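Local coordinates for protein tRNA modification GTPase mnmE (Chlorobium tepidum, PDB 3GEE) that probably hydrolyses GTP and takes part in adding a carboxymethylaminomethyl group to the wobble uridine of certain tRNAs, at residues V80-F85 and V97-H102. Numbering follows the deposited sequence.
Sequences VIALVF and VEFTCH. With FON (N-{[4-({[(6R)-2-amino-5-formyl-4-oxo-1,4,5,6,7,8-hexahydropteridin-6-yl]methyl}amino)phenyl]carbonyl}-L-glutamic acid), chain C; FON (N-{[4-({[(6R)-2-amino-5-formyl-4-oxo-1,4,5,6,7,8-hexahydropteridin-6-yl]methyl}amino)phenyl]carbonyl}-L-glutamic acid), chain B.
I81 and T100 face each other across an antiparallel beta hairpin, strands 76-85 and 96-102, in the middle of the N-terminal folate-binding sheet. The backbone joins them through T100 N to I81 O at 3.2 Å, a nearly straight bond (168°), and a weak return bond from I81 N to T100 O. Further along, L83 and E98 exchange two more bonds, both bent; the amide of L83 approaches E98 O from above its carbonyl plane.

One side of the hairpin is apolar and faces helix 40-47, against which V84, V97 and F99 pack. The single methyl of A82 is small enough to pack beside the V97-F99 pair, CB lying 4.0 Å from V97 CG2 and 4.0 Å from F99 CE1. V80 spreads its two branches: CG1 rests on CB of C101 (3.5 Å), while CG2 meets the edge of the F99 ring at CD1 (3.7 Å).

The other side carries two folinic acid molecules, one near each end. I81 lays its aliphatic chain against the chain C pteridine, whose N8 donates a hydrogen bond to T100 O. At the far end E98, extended beyond CG (chi2 -178°), lifts its carboxylate obliquely past the F85 ring, the planes 63° apart, to the chain B ligand, also held by T100 of the second subunit. A carboxylate probably suits this pterin's N-H side: E98 OE1 accepts a hydrogen bond from its NA2 at 2.6 Å.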
loop_
_atom_site.group_PDB
_atom_site.type_symbol
_atom_site.label_atom_id
_atom_site.label_comp_id
_atom_site.label_asym_id
_atom_site.label_seq_id
_atom_site.Cartn_x
_atom_site.Cartn_y
_atom_site.Cartn_z
ATOM N N VAL A 80 -5.328 17.722 3.078
ATOM C CA VAL A 80 -5.214 16.599 4.020
ATOM C C VAL A 80 -6.155 16.727 5.217
ATOM O O VAL A 80 -6.935 17.678 5.298
ATOM C CB VAL A 80 -3.761 16.419 4.520
ATOM C CG1 VAL A 80 -2.800 16.331 3.338
ATOM C CG2 VAL A 80 -3.360 17.552 5.461
ATOM N N ILE A 81 -6.089 15.749 6.119
ATOM C CA ILE A 81 -6.746 15.832 7.421
ATOM C C ILE A 81 -5.723 15.524 8.503
ATOM O O ILE A 81 -5.121 14.440 8.516
ATOM C CB ILE A 81 -7.980 14.904 7.531
ATOM C CG1 ILE A 81 -9.157 15.523 6.774
ATOM C CG2 ILE A 81 -8.346 14.646 8.997
ATOM C CD1 ILE A 81 -10.478 14.801 6.933
ATOM N N ALA A 82 -5.505 16.487 9.394
ATOM C CA ALA A 82 -4.519 16.315 10.453
ATOM C C ALA A 82 -5.191 15.763 11.698
ATOM O O ALA A 82 -6.268 16.223 12.083
ATOM C CB ALA A 82 -3.805 17.622 10.750
ATOM N N LEU A 83 -4.566 14.759 12.305
ATOM C CA LEU A 83 -5.070 14.186 13.542
ATOM C C LEU A 83 -4.081 14.459 14.660
ATOM O O LEU A 83 -2.969 13.916 14.671
ATOM C CB LEU A 83 -5.320 12.684 13.401
ATOM C CG LEU A 83 -6.019 11.954 14.553
ATOM C CD1 LEU A 83 -7.234 12.713 15.050
ATOM C CD2 LEU A 83 -6.423 10.557 14.128
ATOM N N VAL A 84 -4.494 15.308 15.597
ATOM C CA VAL A 84 -3.658 15.666 16.732
ATOM C C VAL A 84 -3.769 14.596 17.821
ATOM O O VAL A 84 -4.864 14.118 18.120
ATOM C CB VAL A 84 -4.044 17.071 17.285
ATOM C CG1 VAL A 84 -3.218 17.429 18.509
ATOM C CG2 VAL A 84 -3.879 18.141 16.200
ATOM N N PHE A 85 -2.619 14.201 18.364
ATOM C CA PHE A 85 -2.541 13.365 19.557
ATOM C C PHE A 85 -1.616 14.082 20.516
ATOM O O PHE A 85 -0.611 14.672 20.096
ATOM C CB PHE A 85 -1.912 12.006 19.270
ATOM C CG PHE A 85 -2.705 11.126 18.358
ATOM C CD1 PHE A 85 -2.481 11.144 16.982
ATOM C CD2 PHE A 85 -3.631 10.235 18.872
ATOM C CE1 PHE A 85 -3.194 10.314 16.126
ATOM C CE2 PHE A 85 -4.350 9.399 18.025
ATOM C CZ PHE A 85 -4.127 9.437 16.647
ATOM N N VAL A 97 1.205 14.193 15.294
ATOM C CA VAL A 97 0.140 14.469 14.339
ATOM C C VAL A 97 0.260 13.481 13.191
ATOM O O VAL A 97 1.362 13.039 12.869
ATOM C CB VAL A 97 0.130 15.947 13.864
ATOM C CG1 VAL A 97 1.530 16.485 13.738
ATOM C CG2 VAL A 97 -0.637 16.110 12.563
ATOM N N GLU A 98 -0.881 13.104 12.619
ATOM C CA GLU A 98 -0.941 12.151 11.515
ATOM C C GLU A 98 -1.715 12.747 10.350
ATOM O O GLU A 98 -2.950 12.867 10.392
ATOM C CB GLU A 98 -1.622 10.851 11.942
ATOM C CG GLU A 98 -0.879 10.033 12.971
ATOM C CD GLU A 98 -1.592 8.736 13.304
ATOM O OE1 GLU A 98 -2.762 8.569 12.885
ATOM O OE2 GLU A 98 -0.976 7.880 13.987
ATOM N N PHE A 99 -0.989 13.123 9.305
ATOM C CA PHE A 99 -1.621 13.604 8.094
ATOM C C PHE A 99 -2.062 12.408 7.271
ATOM O O PHE A 99 -1.257 11.531 6.967
ATOM C CB PHE A 99 -0.643 14.457 7.299
ATOM C CG PHE A 99 -0.141 15.645 8.049
ATOM C CD1 PHE A 99 -0.866 16.833 8.059
ATOM C CD2 PHE A 99 1.049 15.579 8.754
ATOM C CE1 PHE A 99 -0.411 17.939 8.754
ATOM C CE2 PHE A 99 1.510 16.683 9.459
ATOM C CZ PHE A 99 0.779 17.864 9.453
ATOM N N THR A 100 -3.342 12.337 6.939
ATOM C CA THR A 100 -3.741 11.362 5.953
ATOM C C THR A 100 -4.100 12.125 4.688
ATOM O O THR A 100 -5.000 12.964 4.697
ATOM C CB THR A 100 -4.852 10.382 6.427
ATOM O OG1 THR A 100 -6.023 10.543 5.624
ATOM C CG2 THR A 100 -5.172 10.556 7.906
ATOM N N CYS A 101 -3.361 11.844 3.613
ATOM C CA CYS A 101 -3.463 12.591 2.357
ATOM C C CYS A 101 -3.931 11.692 1.224
ATOM O O CYS A 101 -4.178 10.506 1.444
ATOM C CB CYS A 101 -2.098 13.156 2.002
ATOM S SG CYS A 101 -0.883 11.859 1.775
ATOM N N HIS A 102 -4.046 12.254 0.019
ATOM C CA HIS A 102 -4.371 11.463 -1.174
ATOM C C HIS A 102 -3.284 10.430 -1.450
ATOM O O HIS A 102 -2.089 10.733 -1.379
ATOM C CB HIS A 102 -4.587 12.357 -2.390
ATOM C CG HIS A 102 -5.844 13.163 -2.322
ATOM N ND1 HIS A 102 -5.850 14.510 -2.032
ATOM C CD2 HIS A 102 -7.139 12.809 -2.494
ATOM C CE1 HIS A 102 -7.093 14.954 -2.041
ATOM N NE2 HIS A 102 -7.896 13.943 -2.319
HETATM N N1 FON C . -8.111 12.039 5.279
HETATM C C2 FON C . -9.133 11.347 5.820
HETATM N NA2 FON C . -8.978 10.810 7.058
HETATM N N3 FON C . -10.313 11.170 5.169
HETATM C C4 FON C . -10.543 11.675 3.937
HETATM O O4 FON C . -11.651 11.475 3.395
HETATM C C4A FON C . -9.437 12.437 3.286
HETATM N N5 FON C . -9.433 13.076 2.041
HETATM C C6 FON C . -8.743 14.376 2.125
HETATM C C7 FON C . -7.281 13.954 2.217
HETATM N N8 FON C . -7.148 13.287 3.505
HETATM C C8A FON C . -8.186 12.595 4.059
HETATM C C9 FON C . -9.019 15.359 0.983
HETATM N N10 FON C . -10.442 15.558 0.747
HETATM C C11 FON C . -13.440 16.915 3.317
HETATM C C12 FON C . -13.132 17.581 2.133
HETATM C C13 FON C . -12.125 17.115 1.289
HETATM C C14 FON C . -11.396 15.978 1.626
HETATM C C15 FON C . -11.716 15.296 2.810
HETATM C C16 FON C . -12.724 15.762 3.657
HETATM C C FON C . -14.543 17.464 4.188
HETATM O O FON C . -14.758 16.966 5.283
HETATM N N FON C . -15.268 18.482 3.705
HETATM C CA FON C . -15.821 19.611 4.447
HETATM C CB FON C . -14.727 20.511 5.032
HETATM C CG FON C . -15.239 21.541 6.044
HETATM C CD FON C . -14.249 21.745 7.175
HETATM O OE1 FON C . -14.221 20.903 8.103
HETATM O OE2 FON C . -13.494 22.749 7.151
HETATM C CT FON C . -16.716 20.415 3.539
HETATM O O1 FON C . -17.838 20.785 3.958
HETATM O O2 FON C . -16.299 20.683 2.389
HETATM C CP1 FON C . -9.942 12.566 1.002
HETATM O O3 FON C . -9.248 12.303 0.035
HETATM N N1 FON B . -4.799 4.691 13.913
HETATM C C2 FON B . -4.157 5.876 13.937
HETATM N NA2 FON B . -4.717 6.938 13.300
HETATM N N3 FON B . -2.970 6.044 14.578
HETATM C C4 FON B . -2.353 5.037 15.233
HETATM O O4 FON B . -1.262 5.260 15.801
HETATM C C4A FON B . -3.015 3.699 15.224
HETATM N N5 FON B . -2.599 2.516 15.844
HETATM C C6 FON B . -3.747 1.809 16.441
HETATM C C7 FON B . -4.443 1.239 15.211
HETATM N N8 FON B . -4.951 2.392 14.481
HETATM C C8A FON B . -4.307 3.595 14.513
HETATM C C9 FON B . -3.410 0.748 17.493
HETATM N N10 FON B . -2.532 1.254 18.538
HETATM C C11 FON B . -3.041 4.444 21.184
HETATM C C12 FON B . -2.857 3.139 21.635
HETATM C C13 FON B . -2.692 2.087 20.736
HETATM C C14 FON B . -2.725 2.321 19.364
HETATM C C15 FON B . -2.894 3.637 18.908
HETATM C C16 FON B . -3.060 4.694 19.807
HETATM C C FON B . -3.210 5.543 22.203
HETATM O O FON B . -3.486 6.676 21.837
HETATM N N FON B . -3.028 5.229 23.493
HETATM C CA FON B . -3.751 5.753 24.648
HETATM C CB FON B . -5.230 5.351 24.635
HETATM C CG FON B . -6.089 6.098 25.662
HETATM C CD FON B . -7.470 6.401 25.111
HETATM O OE1 FON B . -7.605 7.381 24.342
HETATM O OE2 FON B . -8.434 5.668 25.446
HETATM C CT FON B . -3.097 5.260 25.912
HETATM O O1 FON B . -2.884 6.069 26.847
HETATM O O2 FON B . -2.785 4.048 25.981
HETATM C CP1 FON B . -1.396 2.127 15.852
HETATM O O3 FON B . -1.079 1.079 15.316
#